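Local coordinates for protein vaginolysin (Gardnerella vaginalis, PDB 5IMY) that probably binds cholesterol in host cell membranes and lyses the cells as a pore-forming toxin of the cholesterol-dependent cytolysin family, at residues Y381-R387 with R468-N474; R456-R461 with L479-E485. All coordinates share one frame; numbering follows the deposited sequence.

Contact 1. Residues Y381-R387 with R468-N474; sequences YLTLDHR and RQRTISN
Tyr381 to His386 pair residue for residue with Gln469 to Asn474 as parallel beta strands, their short axes 14° apart. Tyr381, Thr383 and Asp385 each use both backbone groups across the gap: Tyr381 O accepts from Arg470 N, Thr383 N donates to Arg470 O and its O accepts from Ile472 N, while Asp385 N donates to Ile472 O and its O accepts from Asn474 N at 3.0 Å. Tyr381 N to Arg468 O (3.2 Å) and Arg387 N to Asn474 O (2.8 Å) close the two ends. The polar side chains add bonds of their own. Asn474 holds CG between its backbone N and carbonyl carbon (chi1 55°), which swings the amide toward His386; ND1 of His386 donates to OD1 of Asn474 over 2.6 Å, in the carbonyl plane of the amide but 26° out of the ring plane. This buried imidazole is also hydrogen-bonded at NE2, and Asn474 ND2 bonds weakly to Tyr394 OH. Thr383 OG1 makes a longer bond, 3.3 Å, to OE1 of Gln469, and beside it the CB atoms of Thr383 and Thr471 meet at 3.7 Å. Asp385 OD2 makes a salt bridge to Arg387 NE at 2.9 Å, its hydrogen bond weakly angled, and OD1 is hydrogen-bonded to Asn428 ND2. On the other face, Leu382 CD1 lies 3.6 Å from Arg470 CG and touches Ile472. Strand 363-389 is antiparallel to 426-433 on its other edge, strand 469-475 continues the sheet to 480-485, and Ile442 of strand 440-443 covers Leu382 and Ile472, joining the two sheets of the C-terminal beta sandwich.

Contact 2. Residues R456-R461 with L479-E485; sequences RTVYDR and LWPRVAE
Tyr459 and Glu485 meet at one end of this contact, their side chains crossing at about a right angle with ring and carboxylate planes 78° apart. The carboxylate comes to the edge of the ring, and Tyr459 OH is hydrogen-bonded to Glu485 OE2; the modelled separation is so short that its exact length is doubtful. CG of Tyr459 stands anti to the backbone N (chi1 -177°), which carries the ring along the segment toward Glu485. The side chains of Arg461 and Glu485 come from opposite directions, and Arg461 NE makes a salt bridge to Glu485 OE1 at 3.3 Å, guanidinium and carboxylate planes 86° apart. In the middle the contact is apolar. Val458 and Val483 slide past one another, CG1 to CG1 at 3.8 Å; Val458 CG2 also reaches Pro481 CB, and Val483 CG2 packs against Tyr459 CB. At the far end the extended chain of Arg456 brings its guanidinium face over Pro481 CD. From there NH1 donates to Leu479 O at 3.1 Å, entering from above the carbonyl plane and off any lone pair. Residues 456-461 lead into edge strand 460-464 of the four-stranded sheet and pack on strand 480-485 of the other, joining the two sheets of the sandwich. Glu485 thus meets Arg461 through OE1 and Tyr459 through OE2, where Arg470 NH1 adds a weak, long ion pair; this positive surrounding would probably favour the ionised carboxylate, while valines and proline separate it from the bond of the Arg456 guanidinium to the Leu479 carbonyl.

Overall arrangement
Contacts 1 and 2 lie in the C-terminal beta sandwich with centres about 13 Å apart, and their segments alternate along the chain. Strands 469-475 and 480-485 are antiparallel neighbours in one sheet, so the second segment of each contact borders that of the other: Ser473 O probably accepts a hydrogen bond from Ala484 N at 2.8 Å. Arg470 NH1 of contact 1 bridges to Glu485 OE2 of contact 2 over 3.3 Å, and Ile472 packs against Tyr459. Contact 1 builds the sheet edge to edge, whereas contact 2 lays residues 456-461 along strand 480-485, over a face of that sheet. Both centres are far from the chain's centre, about 44 and 51 Å.

Contact 1. Residues Y381-R387 with R468-N474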
loop_
_atom_site.group_PDB
_atom_site.type_symbol
_atom_site.label_atom_id
_atom_site.label_comp_id
_atom_site.label_asym_id
_atom_site.label_seq_id
_atom_site.Cartn_x
_atom_site.Cartn_y
_atom_site.Cartn_z
ATOM N N TYR A 381 10.818 17.471 -13.960
ATOM C CA TYR A 381 11.971 18.350 -13.832
ATOM C C TYR A 381 11.524 19.768 -13.499
ATOM O O TYR A 381 10.520 20.252 -14.029
ATOM C CB TYR A 381 12.802 18.359 -15.125
ATOM C CG TYR A 381 13.371 17.008 -15.501
ATOM C CD1 TYR A 381 14.647 16.635 -15.103
ATOM C CD2 TYR A 381 12.632 16.105 -16.257
ATOM C CE1 TYR A 381 15.173 15.404 -15.447
ATOM C CE2 TYR A 381 13.151 14.870 -16.604
ATOM C CZ TYR A 381 14.421 14.525 -16.193
ATOM O OH TYR A 381 14.947 13.299 -16.532
ATOM N N LEU A 382 12.281 20.427 -12.621
ATOM C CA LEU A 382 12.075 21.831 -12.277
ATOM C C LEU A 382 13.350 22.598 -12.590
ATOM O O LEU A 382 14.423 22.249 -12.088
ATOM C CB LEU A 382 11.707 21.996 -10.800
ATOM C CG LEU A 382 11.761 23.431 -10.262
ATOM C CD1 LEU A 382 10.748 24.315 -10.969
ATOM C CD2 LEU A 382 11.536 23.461 -8.760
ATOM N N THR A 383 13.230 23.646 -13.400
ATOM C CA THR A 383 14.363 24.467 -13.806
ATOM C C THR A 383 14.226 25.860 -13.206
ATOM O O THR A 383 13.166 26.485 -13.314
ATOM C CB THR A 383 14.451 24.546 -15.335
ATOM O OG1 THR A 383 14.882 23.283 -15.857
ATOM C CG2 THR A 383 15.422 25.642 -15.790
ATOM N N LEU A 384 15.293 26.340 -12.577
ATOM C CA LEU A 384 15.340 27.677 -12.001
ATOM C C LEU A 384 16.367 28.508 -12.757
ATOM O O LEU A 384 17.523 28.097 -12.892
ATOM C CB LEU A 384 15.707 27.628 -10.516
ATOM C CG LEU A 384 15.049 26.554 -9.650
ATOM C CD1 LEU A 384 15.762 26.481 -8.310
ATOM C CD2 LEU A 384 13.568 26.829 -9.452
ATOM N N ASP A 385 15.946 29.673 -13.246
ATOM C CA ASP A 385 16.838 30.600 -13.938
ATOM C C ASP A 385 16.707 31.966 -13.277
ATOM O O ASP A 385 15.661 32.613 -13.387
ATOM C CB ASP A 385 16.512 30.679 -15.430
ATOM C CG ASP A 385 17.628 31.316 -16.237
ATOM O OD1 ASP A 385 18.806 31.161 -15.849
ATOM O OD2 ASP A 385 17.329 31.969 -17.259
ATOM N N HIS A 386 17.768 32.399 -12.599
ATOM C CA HIS A 386 17.783 33.657 -11.854
ATOM C C HIS A 386 18.741 34.622 -12.547
ATOM O O HIS A 386 19.961 34.499 -12.415
ATOM C CB HIS A 386 18.193 33.416 -10.404
ATOM C CG HIS A 386 18.592 34.661 -9.674
ATOM N ND1 HIS A 386 17.907 35.851 -9.800
ATOM C CD2 HIS A 386 19.606 34.901 -8.810
ATOM C CE1 HIS A 386 18.482 36.769 -9.045
ATOM N NE2 HIS A 386 19.515 36.219 -8.434
ATOM N N ARG A 387 18.181 35.583 -13.283
ATOM C CA ARG A 387 18.977 36.608 -13.950
ATOM C C ARG A 387 18.515 37.995 -13.513
ATOM O O ARG A 387 18.088 38.807 -14.340
ATOM C CB ARG A 387 18.889 36.457 -15.474
ATOM C CG ARG A 387 17.750 35.564 -15.956
ATOM C CD ARG A 387 17.496 35.732 -17.449
ATOM N NE ARG A 387 18.006 34.616 -18.243
ATOM C CZ ARG A 387 17.953 34.562 -19.571
ATOM N NH1 ARG A 387 17.417 35.562 -20.259
ATOM N NH2 ARG A 387 18.438 33.509 -20.214
ATOM N N ARG A 468 5.844 17.449 -16.740
ATOM C CA ARG A 468 7.105 16.922 -17.247
ATOM C C ARG A 468 8.223 17.947 -17.119
ATOM O O ARG A 468 9.373 17.578 -16.861
ATOM C CB ARG A 468 6.924 16.470 -18.700
ATOM C CG ARG A 468 7.985 16.936 -19.702
ATOM C CD ARG A 468 9.302 16.187 -19.543
ATOM N NE ARG A 468 9.748 15.626 -20.815
ATOM C CZ ARG A 468 10.987 15.222 -21.070
ATOM N NH1 ARG A 468 11.931 15.321 -20.142
ATOM N NH2 ARG A 468 11.289 14.724 -22.262
ATOM N N GLN A 469 7.907 19.230 -17.287
ATOM C CA GLN A 469 8.911 20.283 -17.234
ATOM C C GLN A 469 8.281 21.557 -16.697
ATOM O O GLN A 469 7.232 21.991 -17.184
ATOM C CB GLN A 469 9.513 20.541 -18.620
ATOM C CG GLN A 469 10.507 21.702 -18.680
ATOM C CD GLN A 469 11.859 21.347 -18.095
ATOM O OE1 GLN A 469 12.190 21.740 -16.974
ATOM N NE2 GLN A 469 12.654 20.605 -18.856
ATOM N N ARG A 470 8.931 22.150 -15.700
ATOM C CA ARG A 470 8.553 23.445 -15.155
ATOM C C ARG A 470 9.813 24.284 -15.030
ATOM O O ARG A 470 10.802 23.836 -14.442
ATOM C CB ARG A 470 7.860 23.290 -13.794
ATOM C CG ARG A 470 7.733 24.575 -12.966
ATOM C CD ARG A 470 6.286 24.981 -12.753
ATOM N NE ARG A 470 5.451 23.865 -12.315
ATOM C CZ ARG A 470 4.122 23.869 -12.341
ATOM N NH1 ARG A 470 3.464 24.933 -12.782
ATOM N NH2 ARG A 470 3.451 22.805 -11.923
ATOM N N THR A 471 9.783 25.489 -15.591
ATOM C CA THR A 471 10.909 26.408 -15.510
ATOM C C THR A 471 10.403 27.776 -15.081
ATOM O O THR A 471 9.448 28.302 -15.662
ATOM C CB THR A 471 11.665 26.505 -16.843
ATOM O OG1 THR A 471 12.509 27.664 -16.834
ATOM C CG2 THR A 471 10.713 26.585 -18.014
ATOM N N ILE A 472 11.044 28.341 -14.061
ATOM C CA ILE A 472 10.639 29.606 -13.460
ATOM C C ILE A 472 11.805 30.571 -13.616
ATOM O O ILE A 472 12.841 30.416 -12.955
ATOM C CB ILE A 472 10.251 29.441 -11.985
ATOM C CG1 ILE A 472 9.258 28.284 -11.824
ATOM C CG2 ILE A 472 9.659 30.740 -11.441
ATOM C CD1 ILE A 472 8.921 27.956 -10.385
ATOM N N SER A 473 11.644 31.563 -14.488
ATOM C CA SER A 473 12.679 32.552 -14.749
ATOM C C SER A 473 12.333 33.864 -14.059
ATOM O O SER A 473 11.187 34.321 -14.112
ATOM C CB SER A 473 12.846 32.785 -16.252
ATOM O OG SER A 473 13.216 31.591 -16.917
ATOM N N ASN A 474 13.329 34.466 -13.412
ATOM C CA ASN A 474 13.164 35.739 -12.726
ATOM C C ASN A 474 14.278 36.685 -13.148
ATOM O O ASN A 474 15.432 36.271 -13.297
ATOM C CB ASN A 474 13.167 35.561 -11.201
ATOM C CG ASN A 474 14.410 34.851 -10.696
ATOM O OD1 ASN A 474 15.402 35.487 -10.346
ATOM N ND2 ASN A 474 14.360 33.525 -10.654
#

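Contact 2. Residues R456-R461 with L479-E485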
loop_
_atom_site.group_PDB
_atom_site.type_symbol
_atom_site.label_atom_id
_atom_site.label_comp_id
_atom_site.label_asym_id
_atom_site.label_seq_id
_atom_site.Cartn_x
_atom_site.Cartn_y
_atom_site.Cartn_z
ATOM N N ARG A 456 11.955 40.308 0.141
ATOM C CA ARG A 456 10.762 40.663 -0.623
ATOM C C ARG A 456 10.343 39.471 -1.475
ATOM O O ARG A 456 11.134 38.977 -2.285
ATOM C CB ARG A 456 11.023 41.884 -1.501
ATOM C CG ARG A 456 9.987 42.098 -2.591
ATOM C CD ARG A 456 10.191 43.432 -3.279
ATOM N NE ARG A 456 9.355 43.573 -4.467
ATOM C CZ ARG A 456 9.243 44.694 -5.173
ATOM N NH1 ARG A 456 9.910 45.782 -4.809
ATOM N NH2 ARG A 456 8.459 44.729 -6.241
ATOM N N THR A 457 9.098 39.032 -1.309
ATOM C CA THR A 457 8.636 37.791 -1.920
ATOM C C THR A 457 8.334 38.003 -3.398
ATOM O O THR A 457 7.460 38.799 -3.755
ATOM C CB THR A 457 7.396 37.266 -1.198
ATOM O OG1 THR A 457 7.719 36.985 0.168
ATOM C CG2 THR A 457 6.883 35.989 -1.867
ATOM N N VAL A 458 9.058 37.284 -4.249
ATOM C CA VAL A 458 8.710 37.105 -5.653
ATOM C C VAL A 458 8.190 35.683 -5.805
ATOM O O VAL A 458 8.788 34.743 -5.270
ATOM C CB VAL A 458 9.918 37.348 -6.576
ATOM C CG1 VAL A 458 9.464 37.506 -8.024
ATOM C CG2 VAL A 458 10.721 38.564 -6.121
ATOM N N TYR A 459 7.065 35.526 -6.499
ATOM C CA TYR A 459 6.562 34.199 -6.841
ATOM C C TYR A 459 6.434 33.281 -5.629
ATOM O O TYR A 459 7.423 32.692 -5.182
ATOM C CB TYR A 459 7.484 33.551 -7.878
ATOM C CG TYR A 459 7.011 32.200 -8.357
ATOM C CD1 TYR A 459 6.244 32.082 -9.507
ATOM C CD2 TYR A 459 7.332 31.042 -7.661
ATOM C CE1 TYR A 459 5.809 30.851 -9.950
ATOM C CE2 TYR A 459 6.900 29.807 -8.093
ATOM C CZ TYR A 459 6.140 29.717 -9.237
ATOM O OH TYR A 459 5.715 28.484 -9.667
ATOM N N ASP A 460 5.220 33.135 -5.101
ATOM C CA ASP A 460 4.932 32.178 -4.034
ATOM C C ASP A 460 3.753 31.325 -4.483
ATOM O O ASP A 460 2.629 31.827 -4.592
ATOM C CB ASP A 460 4.622 32.889 -2.716
ATOM C CG ASP A 460 4.532 31.930 -1.542
ATOM O OD1 ASP A 460 4.522 30.703 -1.771
ATOM O OD2 ASP A 460 4.465 32.407 -0.390
ATOM N N ARG A 461 4.004 30.043 -4.741
ATOM C CA ARG A 461 2.973 29.143 -5.241
ATOM C C ARG A 461 3.085 27.791 -4.553
ATOM O O ARG A 461 4.180 27.332 -4.214
ATOM C CB ARG A 461 3.070 28.974 -6.762
ATOM C CG ARG A 461 1.969 29.708 -7.512
ATOM C CD ARG A 461 2.364 30.057 -8.937
ATOM N NE ARG A 461 2.022 29.006 -9.890
ATOM C CZ ARG A 461 0.794 28.783 -10.350
ATOM N NH1 ARG A 461 -0.222 29.528 -9.933
ATOM N NH2 ARG A 461 0.579 27.808 -11.221
ATOM N N LEU A 479 14.151 46.726 -7.024
ATOM C CA LEU A 479 12.951 47.521 -6.792
ATOM C C LEU A 479 11.806 47.146 -7.725
ATOM O O LEU A 479 10.644 47.382 -7.380
ATOM C CB LEU A 479 13.264 49.014 -6.932
ATOM C CG LEU A 479 13.996 49.673 -5.756
ATOM C CD1 LEU A 479 14.308 51.126 -6.074
ATOM C CD2 LEU A 479 13.189 49.583 -4.464
ATOM N N TRP A 480 12.101 46.565 -8.887
ATOM C CA TRP A 480 11.073 46.125 -9.832
ATOM C C TRP A 480 11.453 44.748 -10.354
ATOM O O TRP A 480 11.966 44.607 -11.472
ATOM C CB TRP A 480 10.915 47.122 -10.982
ATOM C CG TRP A 480 10.473 48.481 -10.542
ATOM C CD1 TRP A 480 9.191 48.908 -10.353
ATOM C CD2 TRP A 480 11.316 49.596 -10.237
ATOM N NE1 TRP A 480 9.184 50.220 -9.947
ATOM C CE2 TRP A 480 10.477 50.666 -9.868
ATOM C CE3 TRP A 480 12.700 49.795 -10.239
ATOM C CZ2 TRP A 480 10.975 51.915 -9.506
ATOM C CZ3 TRP A 480 13.194 51.034 -9.879
ATOM C CH2 TRP A 480 12.334 52.078 -9.517
ATOM N N PRO A 481 11.214 43.702 -9.572
ATOM C CA PRO A 481 11.554 42.353 -10.020
ATOM C C PRO A 481 10.468 41.783 -10.920
ATOM O O PRO A 481 9.305 42.189 -10.875
ATOM C CB PRO A 481 11.660 41.565 -8.709
ATOM C CG PRO A 481 10.765 42.308 -7.736
ATOM C CD PRO A 481 10.438 43.668 -8.321
ATOM N N ARG A 482 10.873 40.830 -11.754
ATOM C CA ARG A 482 9.950 40.185 -12.674
ATOM C C ARG A 482 10.232 38.690 -12.707
ATOM O O ARG A 482 11.357 38.246 -12.469
ATOM C CB ARG A 482 10.046 40.797 -14.080
ATOM C CG ARG A 482 9.574 42.248 -14.124
ATOM C CD ARG A 482 9.124 42.686 -15.510
ATOM N NE ARG A 482 10.241 43.091 -16.358
ATOM C CZ ARG A 482 10.833 44.282 -16.304
ATOM N NH1 ARG A 482 10.428 45.199 -15.433
ATOM N NH2 ARG A 482 11.841 44.558 -17.122
ATOM N N VAL A 483 9.182 37.917 -12.996
ATOM C CA VAL A 483 9.230 36.461 -12.930
ATOM C C VAL A 483 8.227 35.909 -13.933
ATOM O O VAL A 483 7.266 36.581 -14.312
ATOM C CB VAL A 483 8.928 35.952 -11.497
ATOM C CG1 VAL A 483 7.507 36.321 -11.082
ATOM C CG2 VAL A 483 9.165 34.452 -11.383
ATOM N N ALA A 484 8.455 34.669 -14.369
ATOM C CA ALA A 484 7.594 34.054 -15.369
ATOM C C ALA A 484 7.598 32.539 -15.206
ATOM O O ALA A 484 8.560 31.956 -14.699
ATOM C CB ALA A 484 8.034 34.439 -16.786
ATOM N N GLU A 485 6.509 31.912 -15.658
ATOM C CA GLU A 485 6.301 30.473 -15.553
ATOM C C GLU A 485 5.813 29.942 -16.897
ATOM O O GLU A 485 5.057 30.622 -17.597
ATOM C CB GLU A 485 5.283 30.150 -14.454
ATOM C CG GLU A 485 5.645 28.959 -13.588
ATOM C CD GLU A 485 4.517 28.560 -12.659
ATOM O OE1 GLU A 485 3.383 29.047 -12.854
ATOM O OE2 GLU A 485 4.764 27.766 -11.728
#